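Long-range contacts in ABC transporter substrate-binding protein (Streptococcus pneumoniae, PDB 4OHN), which binds free histidine between its two lobes and probably delivers it, as the extracellular solute-binding component, to an ABC uptake transporter: residues 20-25 / 59-64; 105-110 / 198-203; 125-130 / 153-158. All coordinates share one frame; numbering follows the deposited sequence.

Contacts 1 and 3 meet at the bound histidine, one from each lobe: Asp-25 at the end of 20-25 and Gln-130 at the end of 125-130 both reach it, and Asp-25 OD2 lies 3.0 Å from Gln-130 NE2, a probable hydrogen bond across the cleft. Their centres are nevertheless about 28 Å apart, because each strand pair runs back from the ligand into its own lobe. Contact 2 lies on the same side of the chain's centre as contact 3, with centres about 14 Å apart, and in the conformer given Leu-108 CD2 packs 3.6 Å from Leu-127 CD1. Contact 1 stays about 11 Å from contact 2 at their nearest atoms.

Contact 1: residues 20-25 / 59-64; sequences ITIGFD and VNWQPI. With HIS (histidine), chain B.
Phe-24 buries the largest area here, and it does so against Trp-61 and Pro-63. Its CG stands between the backbone N and the carbonyl carbon (chi1 71°), which swings the ring across to the neighbouring strand, where CE1 comes 3.4 Å from Pro-63 N. The edge of Trp-61 then faces this ring in a T-shaped stack, the planes at 82° and the phenyl and six-membered ring centroids 5.5 Å apart. Tyr-40 adds a second edge-to-face partner to Phe-24. Ile-22 lies alongside Trp-61, pointing the same way, its CG2 3.5 Å from Trp-61 CZ3, while its CD1 reaches Val-59 CG1, which in turn sits over one face of the indole, toward its rim. These apolar groups look toward helix 43-53, where Ile-45 and Ala-48 meet Trp-61.

On the face that carries Thr-21 and Asn-60, Asn-60 ND2 donates a nearly straight bond, in its own amide plane, to Thr-21 OG1 at 3.0 Å. Parallel-strand bonds run from Asn-60 N to Ile-20 O at one end to Ile-64 N to Phe-24 O at the other; between them the bond from Phe-24 N to Gln-62 O is weak. Beyond the ladder, Asp-25 OD2 approaches histidine CE1 at 3.3 Å, while OD1 is hydrogen-bonded to Thr-27 OG1. Two parallel strands backed by a helix, with a ligand residue at the strand's C-terminal end, are characteristic of the alpha/beta lobes of periplasmic-binding-protein folds.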
loop_
_atom_site.group_PDB
_atom_site.type_symbol
_atom_site.label_atom_id
_atom_site.label_comp_id
_atom_site.label_asym_id
_atom_site.label_seq_id
_atom_site.Cartn_x
_atom_site.Cartn_y
_atom_site.Cartn_z
ATOM N N ILE A 20 11.394 4.098 16.562
ATOM C CA ILE A 20 10.407 3.090 16.230
ATOM C C ILE A 20 10.801 2.518 14.868
ATOM O O ILE A 20 11.309 3.265 14.014
ATOM C CB ILE A 20 8.970 3.670 16.241
ATOM C CG1 ILE A 20 7.958 2.540 16.165
ATOM C CG2 ILE A 20 8.800 4.705 15.132
ATOM C CD1 ILE A 20 6.562 2.923 16.569
ATOM N N THR A 21 10.566 1.225 14.663
ATOM C CA THR A 21 10.912 0.578 13.401
ATOM C C THR A 21 9.665 0.359 12.563
ATOM O O THR A 21 8.676 -0.208 13.024
ATOM C CB THR A 21 11.653 -0.738 13.643
ATOM O OG1 THR A 21 12.869 -0.445 14.322
ATOM C CG2 THR A 21 11.957 -1.470 12.341
ATOM N N ILE A 22 9.716 0.823 11.321
ATOM C CA ILE A 22 8.581 0.748 10.424
ATOM C C ILE A 22 8.949 -0.056 9.183
ATOM O O ILE A 22 9.926 0.244 8.505
ATOM C CB ILE A 22 8.093 2.152 10.039
ATOM C CG1 ILE A 22 7.766 2.954 11.315
ATOM C CG2 ILE A 22 6.885 2.056 9.121
ATOM C CD1 ILE A 22 7.112 4.303 11.039
ATOM N N GLY A 23 8.142 -1.067 8.907
ATOM C CA GLY A 23 8.357 -1.922 7.763
ATOM C C GLY A 23 7.550 -1.481 6.556
ATOM O O GLY A 23 6.445 -0.971 6.666
ATOM N N PHE A 24 8.131 -1.718 5.382
ATOM C CA PHE A 24 7.560 -1.283 4.107
ATOM C C PHE A 24 8.136 -2.069 2.949
ATOM O O PHE A 24 9.260 -2.523 2.993
ATOM C CB PHE A 24 7.736 0.237 3.892
ATOM C CG PHE A 24 9.160 0.677 3.619
ATOM C CD1 PHE A 24 10.160 0.519 4.567
ATOM C CD2 PHE A 24 9.486 1.242 2.409
ATOM C CE1 PHE A 24 11.466 0.913 4.286
ATOM C CE2 PHE A 24 10.792 1.623 2.131
ATOM C CZ PHE A 24 11.766 1.452 3.067
ATOM N N ASP A 25 7.329 -2.205 1.905
ATOM C CA ASP A 25 7.749 -2.707 0.599
ATOM C C ASP A 25 8.422 -1.521 -0.097
ATOM O O ASP A 25 7.751 -0.549 -0.453
ATOM C CB ASP A 25 6.479 -3.158 -0.155
ATOM C CG ASP A 25 6.678 -3.466 -1.643
ATOM O OD1 ASP A 25 7.791 -3.273 -2.223
ATOM O OD2 ASP A 25 5.658 -3.875 -2.262
ATOM N N VAL A 59 12.333 7.608 13.048
ATOM C CA VAL A 59 11.932 6.355 12.428
ATOM C C VAL A 59 13.141 5.616 11.878
ATOM O O VAL A 59 13.992 6.187 11.194
ATOM C CB VAL A 59 10.933 6.584 11.273
ATOM C CG1 VAL A 59 10.563 5.267 10.601
ATOM C CG2 VAL A 59 9.676 7.299 11.797
ATOM N N ASN A 60 13.198 4.334 12.211
ATOM C CA ASN A 60 14.087 3.372 11.579
ATOM C C ASN A 60 13.308 2.637 10.501
ATOM O O ASN A 60 12.464 1.803 10.808
ATOM C CB ASN A 60 14.624 2.391 12.623
ATOM C CG ASN A 60 15.451 1.298 12.015
ATOM O OD1 ASN A 60 16.304 1.550 11.160
ATOM N ND2 ASN A 60 15.201 0.071 12.432
ATOM N N TRP A 61 13.584 2.964 9.243
ATOM C CA TRP A 61 12.895 2.364 8.113
ATOM C C TRP A 61 13.518 1.027 7.776
ATOM O O TRP A 61 14.719 0.954 7.508
ATOM C CB TRP A 61 12.956 3.300 6.888
ATOM C CG TRP A 61 12.119 4.523 7.081
ATOM C CD1 TRP A 61 12.557 5.783 7.420
ATOM C CD2 TRP A 61 10.697 4.588 7.009
ATOM N NE1 TRP A 61 11.476 6.625 7.541
ATOM C CE2 TRP A 61 10.326 5.918 7.305
ATOM C CE3 TRP A 61 9.698 3.659 6.723
ATOM C CZ2 TRP A 61 9.001 6.328 7.337
ATOM C CZ3 TRP A 61 8.374 4.074 6.737
ATOM C CH2 TRP A 61 8.043 5.407 7.043
ATOM N N GLN A 62 12.692 -0.012 7.773
ATOM C CA GLN A 62 13.153 -1.360 7.490
ATOM C C GLN A 62 12.430 -1.917 6.260
ATOM O O GLN A 62 11.246 -2.248 6.335
ATOM C CB GLN A 62 12.907 -2.270 8.688
ATOM C CG GLN A 62 13.395 -3.703 8.465
ATOM C CD GLN A 62 14.866 -3.762 8.093
ATOM O OE1 GLN A 62 15.746 -3.391 8.889
ATOM N NE2 GLN A 62 15.152 -4.230 6.888
ATOM N N PRO A 63 13.122 -1.996 5.115
ATOM C CA PRO A 63 12.455 -2.666 3.999
ATOM C C PRO A 63 12.182 -4.120 4.356
ATOM O O PRO A 63 13.015 -4.795 4.955
ATOM C CB PRO A 63 13.458 -2.535 2.843
ATOM C CG PRO A 63 14.777 -2.352 3.501
ATOM C CD PRO A 63 14.509 -1.624 4.807
ATOM N N ILE A 64 11.008 -4.610 3.976
ATOM C CA ILE A 64 10.612 -5.989 4.241
ATOM C C ILE A 64 10.160 -6.666 2.957
ATOM O O ILE A 64 9.838 -6.049 1.952
ATOM C CB ILE A 64 9.458 -6.075 5.286
ATOM C CG1 ILE A 64 8.197 -5.361 4.777
ATOM C CG2 ILE A 64 9.909 -5.521 6.636
ATOM C CD1 ILE A 64 6.963 -5.552 5.668
HETATM N N HIS B . -2.372 -1.907 -0.665
HETATM C CA HIS B . -1.870 -3.287 -0.878
HETATM C C HIS B . -1.702 -4.008 0.440
HETATM O O HIS B . -1.933 -3.394 1.507
HETATM C CB HIS B . -0.597 -3.324 -1.757
HETATM C CG HIS B . 0.699 -2.945 -1.102
HETATM N ND1 HIS B . 1.881 -3.583 -1.440
HETATM C CD2 HIS B . 1.043 -1.965 -0.231
HETATM C CE1 HIS B . 2.882 -3.031 -0.782
HETATM N NE2 HIS B . 2.403 -2.041 -0.045
HETATM O OXT HIS B . -1.348 -5.205 0.394
#

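Contact 2: residues 105-110 / 198-203; sequences EQVLVT and VFTVGL
Leu-108 and Phe-199 form an antiparallel hydrogen-bonded pair, with Leu-108 N to Phe-199 O at 2.8 Å and Phe-199 N to Leu-108 O at 3.0 Å, between short strand segments running at 144° to each other. This is an edge of the mixed beta-sheet in one lobe of a two-lobed solute-binding protein: strand 102-111 has strand 175-179 as another antiparallel neighbour, through backbone bonds such as that of Val-107 with Ile-178.

Phe-199 turns back over its partner: with chi1 at 54° the ring folds over strand 102-111. Leu-108 CB lies over the ring face in a CH-pi contact, 4.1 Å from the Phe-199 centroid, and the carbonyl O of Leu-108 stands above a face of the ring, nearer its rim. Thr-110 OG1 approaches the ring edge in plane, while its own hydrogen bond goes to Ile-116 O. Farther out, in the conformer given, Leu-108 CD1 meets Val-201 CG1 at 3.7 Å, the two side chains crossing at about a right angle, and Met-122 and Leu-146 pack on Leu-108 as well.

On the other face of the sheet, Val-109 and Val-198 lie side by side, and helix 180-189 packs here, with Leu-187 against Val-198. Val-198 CG1 also reaches Val-107 CG2. Where the pairing loosens, Val-107 CG1 touches Thr-200 CG2 at 3.6 Å.

Past the paired residues the strands part. Leu-203 CD1 touches Gln-106 CB; the Gln-106 amide NE2 is bonded to Glu-206 OE1. A water bridges the opening: it donates to Gln-106 O at 2.7 Å and accepts from Val-201 N and, at 3.2 Å, from Leu-203 N.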
loop_
_atom_site.group_PDB
_atom_site.type_symbol
_atom_site.label_atom_id
_atom_site.label_comp_id
_atom_site.label_asym_id
_atom_site.label_seq_id
_atom_site.Cartn_x
_atom_site.Cartn_y
_atom_site.Cartn_z
ATOM N N GLU A 105 -8.201 2.337 -4.454
ATOM C CA GLU A 105 -9.004 1.391 -5.211
ATOM C C GLU A 105 -8.092 0.415 -5.899
ATOM O O GLU A 105 -6.973 0.753 -6.251
ATOM C CB GLU A 105 -9.863 2.094 -6.261
ATOM C CG GLU A 105 -10.883 3.083 -5.683
ATOM C CD GLU A 105 -10.273 4.420 -5.258
ATOM O OE1 GLU A 105 -9.486 5.008 -6.034
ATOM O OE2 GLU A 105 -10.591 4.894 -4.146
ATOM N N GLN A 106 -8.555 -0.813 -6.031
ATOM C CA GLN A 106 -7.883 -1.813 -6.843
ATOM C C GLN A 106 -8.337 -1.656 -8.287
ATOM O O GLN A 106 -9.538 -1.531 -8.592
ATOM C CB GLN A 106 -8.149 -3.211 -6.307
ATOM C CG GLN A 106 -7.660 -3.431 -4.867
ATOM C CD GLN A 106 -6.155 -3.407 -4.746
ATOM O OE1 GLN A 106 -5.439 -3.961 -5.583
ATOM N NE2 GLN A 106 -5.657 -2.744 -3.714
ATOM N N VAL A 107 -7.375 -1.590 -9.179
ATOM C CA VAL A 107 -7.652 -1.421 -10.605
ATOM C C VAL A 107 -6.972 -2.533 -11.384
ATOM O O VAL A 107 -6.046 -3.207 -10.911
ATOM C CB VAL A 107 -7.151 -0.056 -11.153
ATOM C CG1 VAL A 107 -7.995 1.111 -10.590
ATOM C CG2 VAL A 107 -5.694 0.166 -10.874
ATOM N N LEU A 108 -7.469 -2.780 -12.594
ATOM C CA LEU A 108 -6.730 -3.515 -13.595
ATOM C C LEU A 108 -5.957 -2.570 -14.475
ATOM O O LEU A 108 -6.437 -1.476 -14.838
ATOM C CB LEU A 108 -7.648 -4.350 -14.475
ATOM C CG LEU A 108 -8.164 -5.675 -13.947
ATOM C CD1 LEU A 108 -8.929 -6.399 -15.039
ATOM C CD2 LEU A 108 -7.015 -6.528 -13.416
ATOM N N VAL A 109 -4.757 -3.010 -14.814
ATOM C CA VAL A 109 -3.917 -2.329 -15.798
ATOM C C VAL A 109 -3.675 -3.303 -16.960
ATOM O O VAL A 109 -3.268 -4.447 -16.746
ATOM C CB VAL A 109 -2.586 -1.841 -15.200
ATOM C CG1 VAL A 109 -1.731 -1.143 -16.252
ATOM C CG2 VAL A 109 -2.853 -0.880 -14.043
ATOM N N THR A 110 -3.940 -2.843 -18.188
ATOM C CA THR A 110 -3.718 -3.633 -19.399
ATOM C C THR A 110 -2.995 -2.751 -20.401
ATOM O O THR A 110 -3.065 -1.516 -20.330
ATOM C CB THR A 110 -5.039 -4.113 -20.031
ATOM O OG1 THR A 110 -5.800 -2.961 -20.433
ATOM C CG2 THR A 110 -5.844 -4.958 -19.049
ATOM N N VAL A 198 -6.133 1.838 -17.335
ATOM C CA VAL A 198 -6.205 1.683 -15.885
ATOM C C VAL A 198 -7.658 1.859 -15.505
ATOM O O VAL A 198 -8.234 2.923 -15.751
ATOM C CB VAL A 198 -5.350 2.773 -15.173
ATOM C CG1 VAL A 198 -5.377 2.563 -13.664
ATOM C CG2 VAL A 198 -3.894 2.773 -15.693
ATOM N N PHE A 199 -8.288 0.830 -14.939
ATOM C CA PHE A 199 -9.716 0.915 -14.678
ATOM C C PHE A 199 -10.151 0.039 -13.517
ATOM O O PHE A 199 -9.607 -1.034 -13.283
ATOM C CB PHE A 199 -10.523 0.559 -15.941
ATOM C CG PHE A 199 -10.157 -0.775 -16.537
ATOM C CD1 PHE A 199 -9.082 -0.891 -17.415
ATOM C CD2 PHE A 199 -10.891 -1.912 -16.238
ATOM C CE1 PHE A 199 -8.724 -2.112 -17.952
ATOM C CE2 PHE A 199 -10.531 -3.134 -16.783
ATOM C CZ PHE A 199 -9.463 -3.226 -17.643
ATOM N N THR A 200 -11.149 0.504 -12.775
ATOM C CA THR A 200 -11.707 -0.301 -11.693
ATOM C C THR A 200 -12.585 -1.402 -12.280
ATOM O O THR A 200 -13.042 -1.343 -13.405
ATOM C CB THR A 200 -12.449 0.568 -10.667
ATOM O OG1 THR A 200 -13.438 1.329 -11.348
ATOM C CG2 THR A 200 -11.495 1.516 -9.897
ATOM N N VAL A 201 -12.816 -2.435 -11.467
ATOM C CA VAL A 201 -13.516 -3.636 -11.890
ATOM C C VAL A 201 -14.571 -4.063 -10.876
ATOM O O VAL A 201 -15.011 -5.213 -10.841
ATOM C CB VAL A 201 -12.534 -4.796 -12.167
ATOM C CG1 VAL A 201 -11.665 -4.487 -13.401
ATOM C CG2 VAL A 201 -11.690 -5.102 -10.958
ATOM N N GLY A 202 -15.015 -3.124 -10.059
ATOM C CA GLY A 202 -16.152 -3.350 -9.191
ATOM C C GLY A 202 -15.807 -3.895 -7.823
ATOM O O GLY A 202 -16.709 -4.343 -7.103
ATOM N N LEU A 203 -14.535 -3.879 -7.442
ATOM C CA LEU A 203 -14.164 -4.205 -6.067
ATOM C C LEU A 203 -14.517 -3.019 -5.195
ATOM O O LEU A 203 -14.624 -1.896 -5.670
ATOM C CB LEU A 203 -12.684 -4.541 -5.981
ATOM C CG LEU A 203 -12.302 -5.771 -6.789
ATOM C CD1 LEU A 203 -10.807 -5.901 -6.903
ATOM C CD2 LEU A 203 -12.917 -7.041 -6.180
HETATM O O HOH W 1 -12.104 -2.306 -8.736
#

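Contact 3: residues 125-130 / 153-158; sequences KTLGAQ and KEANQY. With HIS (histidine), chain B.
A beta-alpha-beta crossover is closed here: strand 127-130 leads into helix 134-141, and the chain returns as strand 155-158, parallel to the first. Asn-156 sits at the middle of the ladder, its N donating to Leu-127 O at 2.8 Å and its O accepting from Ala-129 N. Tyr-158 N to Ala-129 O continues the pattern, and all three bonds are bent at the hydrogen, between 137° and 144°. Where the strands begin, one water spans them, accepting from Leu-127 N and donating to Glu-154 O.

Small side chains meet on one face. Ala-129 CB and Ala-155 CB touch at 4.0 Å, and Leu-127 CD2 reaches the same Ala-155 methyl. On the opposite face, Gly-128 CA lies at the edge of the Tyr-158 ring, 4.2 Å from CE2; the phenol's OH is bonded to Asp-167.

Gln-130 extends from the strand end, CG anti to the backbone N (chi1 179°) and the chain straight beyond it, carrying its amide to the ligand. Histidine ND1 donates a nearly straight bond to Gln-130 OE1 at 2.7 Å, while Gln-130 NE2 is bonded to Gln-159 O, which should fix the amide's rotation.

Tyr-136 of helix 134-141 packs on both alanines, helix 161-169 lies against Tyr-158, and strand 175-179 flanks strand 127-130 through backbone bonds to Gly-128.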
loop_
_atom_site.group_PDB
_atom_site.type_symbol
_atom_site.label_atom_id
_atom_site.label_comp_id
_atom_site.label_asym_id
_atom_site.label_seq_id
_atom_site.Cartn_x
_atom_site.Cartn_y
_atom_site.Cartn_z
ATOM N N LYS A 125 -7.846 -14.745 -20.386
ATOM C CA LYS A 125 -6.582 -14.000 -20.414
ATOM C C LYS A 125 -5.824 -14.192 -19.090
ATOM O O LYS A 125 -6.400 -14.610 -18.090
ATOM C CB LYS A 125 -6.847 -12.508 -20.654
ATOM C CG LYS A 125 -7.543 -12.191 -21.981
ATOM C CD LYS A 125 -6.634 -12.487 -23.155
ATOM C CE LYS A 125 -7.261 -12.055 -24.468
ATOM N NZ LYS A 125 -6.468 -12.596 -25.607
ATOM N N THR A 126 -4.527 -13.907 -19.098
ATOM C CA THR A 126 -3.642 -14.143 -17.964
ATOM C C THR A 126 -3.598 -12.919 -17.057
ATOM O O THR A 126 -3.304 -11.800 -17.500
ATOM C CB THR A 126 -2.225 -14.482 -18.452
ATOM O OG1 THR A 126 -2.303 -15.566 -19.384
ATOM C CG2 THR A 126 -1.289 -14.846 -17.270
ATOM N N LEU A 127 -3.905 -13.136 -15.776
ATOM C CA LEU A 127 -3.855 -12.097 -14.754
ATOM C C LEU A 127 -2.637 -12.252 -13.880
ATOM O O LEU A 127 -2.244 -13.373 -13.553
ATOM C CB LEU A 127 -5.107 -12.227 -13.869
ATOM C CG LEU A 127 -5.248 -11.149 -12.790
ATOM C CD1 LEU A 127 -5.551 -9.831 -13.402
ATOM C CD2 LEU A 127 -6.330 -11.556 -11.792
ATOM N N GLY A 128 -2.032 -11.124 -13.503
ATOM C CA GLY A 128 -1.002 -11.070 -12.470
ATOM C C GLY A 128 -1.462 -10.284 -11.250
ATOM O O GLY A 128 -2.384 -9.485 -11.309
ATOM N N ALA A 129 -0.768 -10.506 -10.140
ATOM C CA ALA A 129 -1.056 -9.846 -8.858
ATOM C C ALA A 129 0.181 -9.908 -7.977
ATOM O O ALA A 129 1.043 -10.765 -8.143
ATOM C CB ALA A 129 -2.214 -10.544 -8.129
ATOM N N GLN A 130 0.234 -8.990 -7.014
ATOM C CA GLN A 130 1.239 -9.071 -5.959
ATOM C C GLN A 130 0.786 -10.071 -4.917
ATOM O O GLN A 130 -0.319 -9.984 -4.377
ATOM C CB GLN A 130 1.488 -7.704 -5.319
ATOM C CG GLN A 130 2.514 -7.801 -4.194
ATOM C CD GLN A 130 2.781 -6.486 -3.477
ATOM O OE1 GLN A 130 1.837 -5.750 -3.105
ATOM N NE2 GLN A 130 4.047 -6.191 -3.242
ATOM N N LYS A 153 -8.267 -19.748 -13.711
ATOM C CA LYS A 153 -8.866 -19.295 -12.464
ATOM C C LYS A 153 -7.794 -19.008 -11.419
ATOM O O LYS A 153 -7.938 -19.315 -10.241
ATOM C CB LYS A 153 -9.873 -20.327 -11.937
ATOM C CG LYS A 153 -11.040 -20.554 -12.871
ATOM C CD LYS A 153 -12.109 -21.432 -12.207
ATOM C CE LYS A 153 -13.408 -21.474 -12.998
ATOM N NZ LYS A 153 -13.262 -22.186 -14.295
ATOM N N GLU A 154 -6.722 -18.375 -11.867
ATOM C CA GLU A 154 -5.548 -18.097 -11.045
ATOM C C GLU A 154 -4.969 -16.747 -11.391
ATOM O O GLU A 154 -5.291 -16.184 -12.437
ATOM C CB GLU A 154 -4.447 -19.112 -11.355
ATOM C CG GLU A 154 -4.662 -20.429 -10.841
ATOM C CD GLU A 154 -3.659 -21.437 -11.394
ATOM O OE1 GLU A 154 -2.770 -21.085 -12.225
ATOM O OE2 GLU A 154 -3.810 -22.575 -10.988
ATOM N N ALA A 155 -4.118 -16.210 -10.528
ATOM C CA ALA A 155 -3.255 -15.094 -10.872
ATOM C C ALA A 155 -1.812 -15.536 -10.766
ATOM O O ALA A 155 -1.423 -16.198 -9.792
ATOM C CB ALA A 155 -3.516 -13.920 -9.928
ATOM N N ASN A 156 -1.009 -15.176 -11.765
ATOM C CA ASN A 156 0.441 -15.186 -11.650
ATOM C C ASN A 156 0.782 -14.312 -10.455
ATOM O O ASN A 156 0.224 -13.222 -10.302
ATOM C CB ASN A 156 1.110 -14.578 -12.890
ATOM C CG ASN A 156 1.332 -15.578 -14.007
ATOM O OD1 ASN A 156 0.666 -16.607 -14.082
ATOM N ND2 ASN A 156 2.295 -15.277 -14.880
ATOM N N GLN A 157 1.688 -14.776 -9.602
ATOM C CA GLN A 157 2.048 -14.053 -8.391
ATOM C C GLN A 157 3.486 -13.549 -8.396
ATOM O O GLN A 157 4.415 -14.215 -8.854
ATOM C CB GLN A 157 1.770 -14.927 -7.172
ATOM C CG GLN A 157 0.277 -15.057 -6.854
ATOM C CD GLN A 157 -0.044 -16.258 -6.007
ATOM O OE1 GLN A 157 0.702 -16.610 -5.105
ATOM N NE2 GLN A 157 -1.169 -16.896 -6.296
ATOM N N TYR A 158 3.631 -12.339 -7.880
ATOM C CA TYR A 158 4.884 -11.594 -7.870
ATOM C C TYR A 158 5.127 -11.003 -6.489
ATOM O O TYR A 158 4.184 -10.545 -5.806
ATOM C CB TYR A 158 4.800 -10.431 -8.868
ATOM C CG TYR A 158 4.583 -10.917 -10.287
ATOM C CD1 TYR A 158 5.667 -11.264 -11.085
ATOM C CD2 TYR A 158 3.317 -11.082 -10.794
ATOM C CE1 TYR A 158 5.496 -11.738 -12.354
ATOM C CE2 TYR A 158 3.136 -11.546 -12.083
ATOM C CZ TYR A 158 4.224 -11.872 -12.841
ATOM O OH TYR A 158 4.012 -12.358 -14.111
HETATM N N HIS B . -2.372 -1.907 -0.665
HETATM C CA HIS B . -1.870 -3.287 -0.878
HETATM C C HIS B . -1.702 -4.008 0.440
HETATM O O HIS B . -1.933 -3.394 1.507
HETATM C CB HIS B . -0.597 -3.324 -1.757
HETATM C CG HIS B . 0.699 -2.945 -1.102
HETATM N ND1 HIS B . 1.881 -3.583 -1.440
HETATM C CD2 HIS B . 1.043 -1.965 -0.231
HETATM C CE1 HIS B . 2.882 -3.031 -0.782
HETATM N NE2 HIS B . 2.403 -2.041 -0.045
HETATM O OXT HIS B . -1.348 -5.205 0.394
HETATM O O HOH W 2 -4.702 -15.894 -15.066
#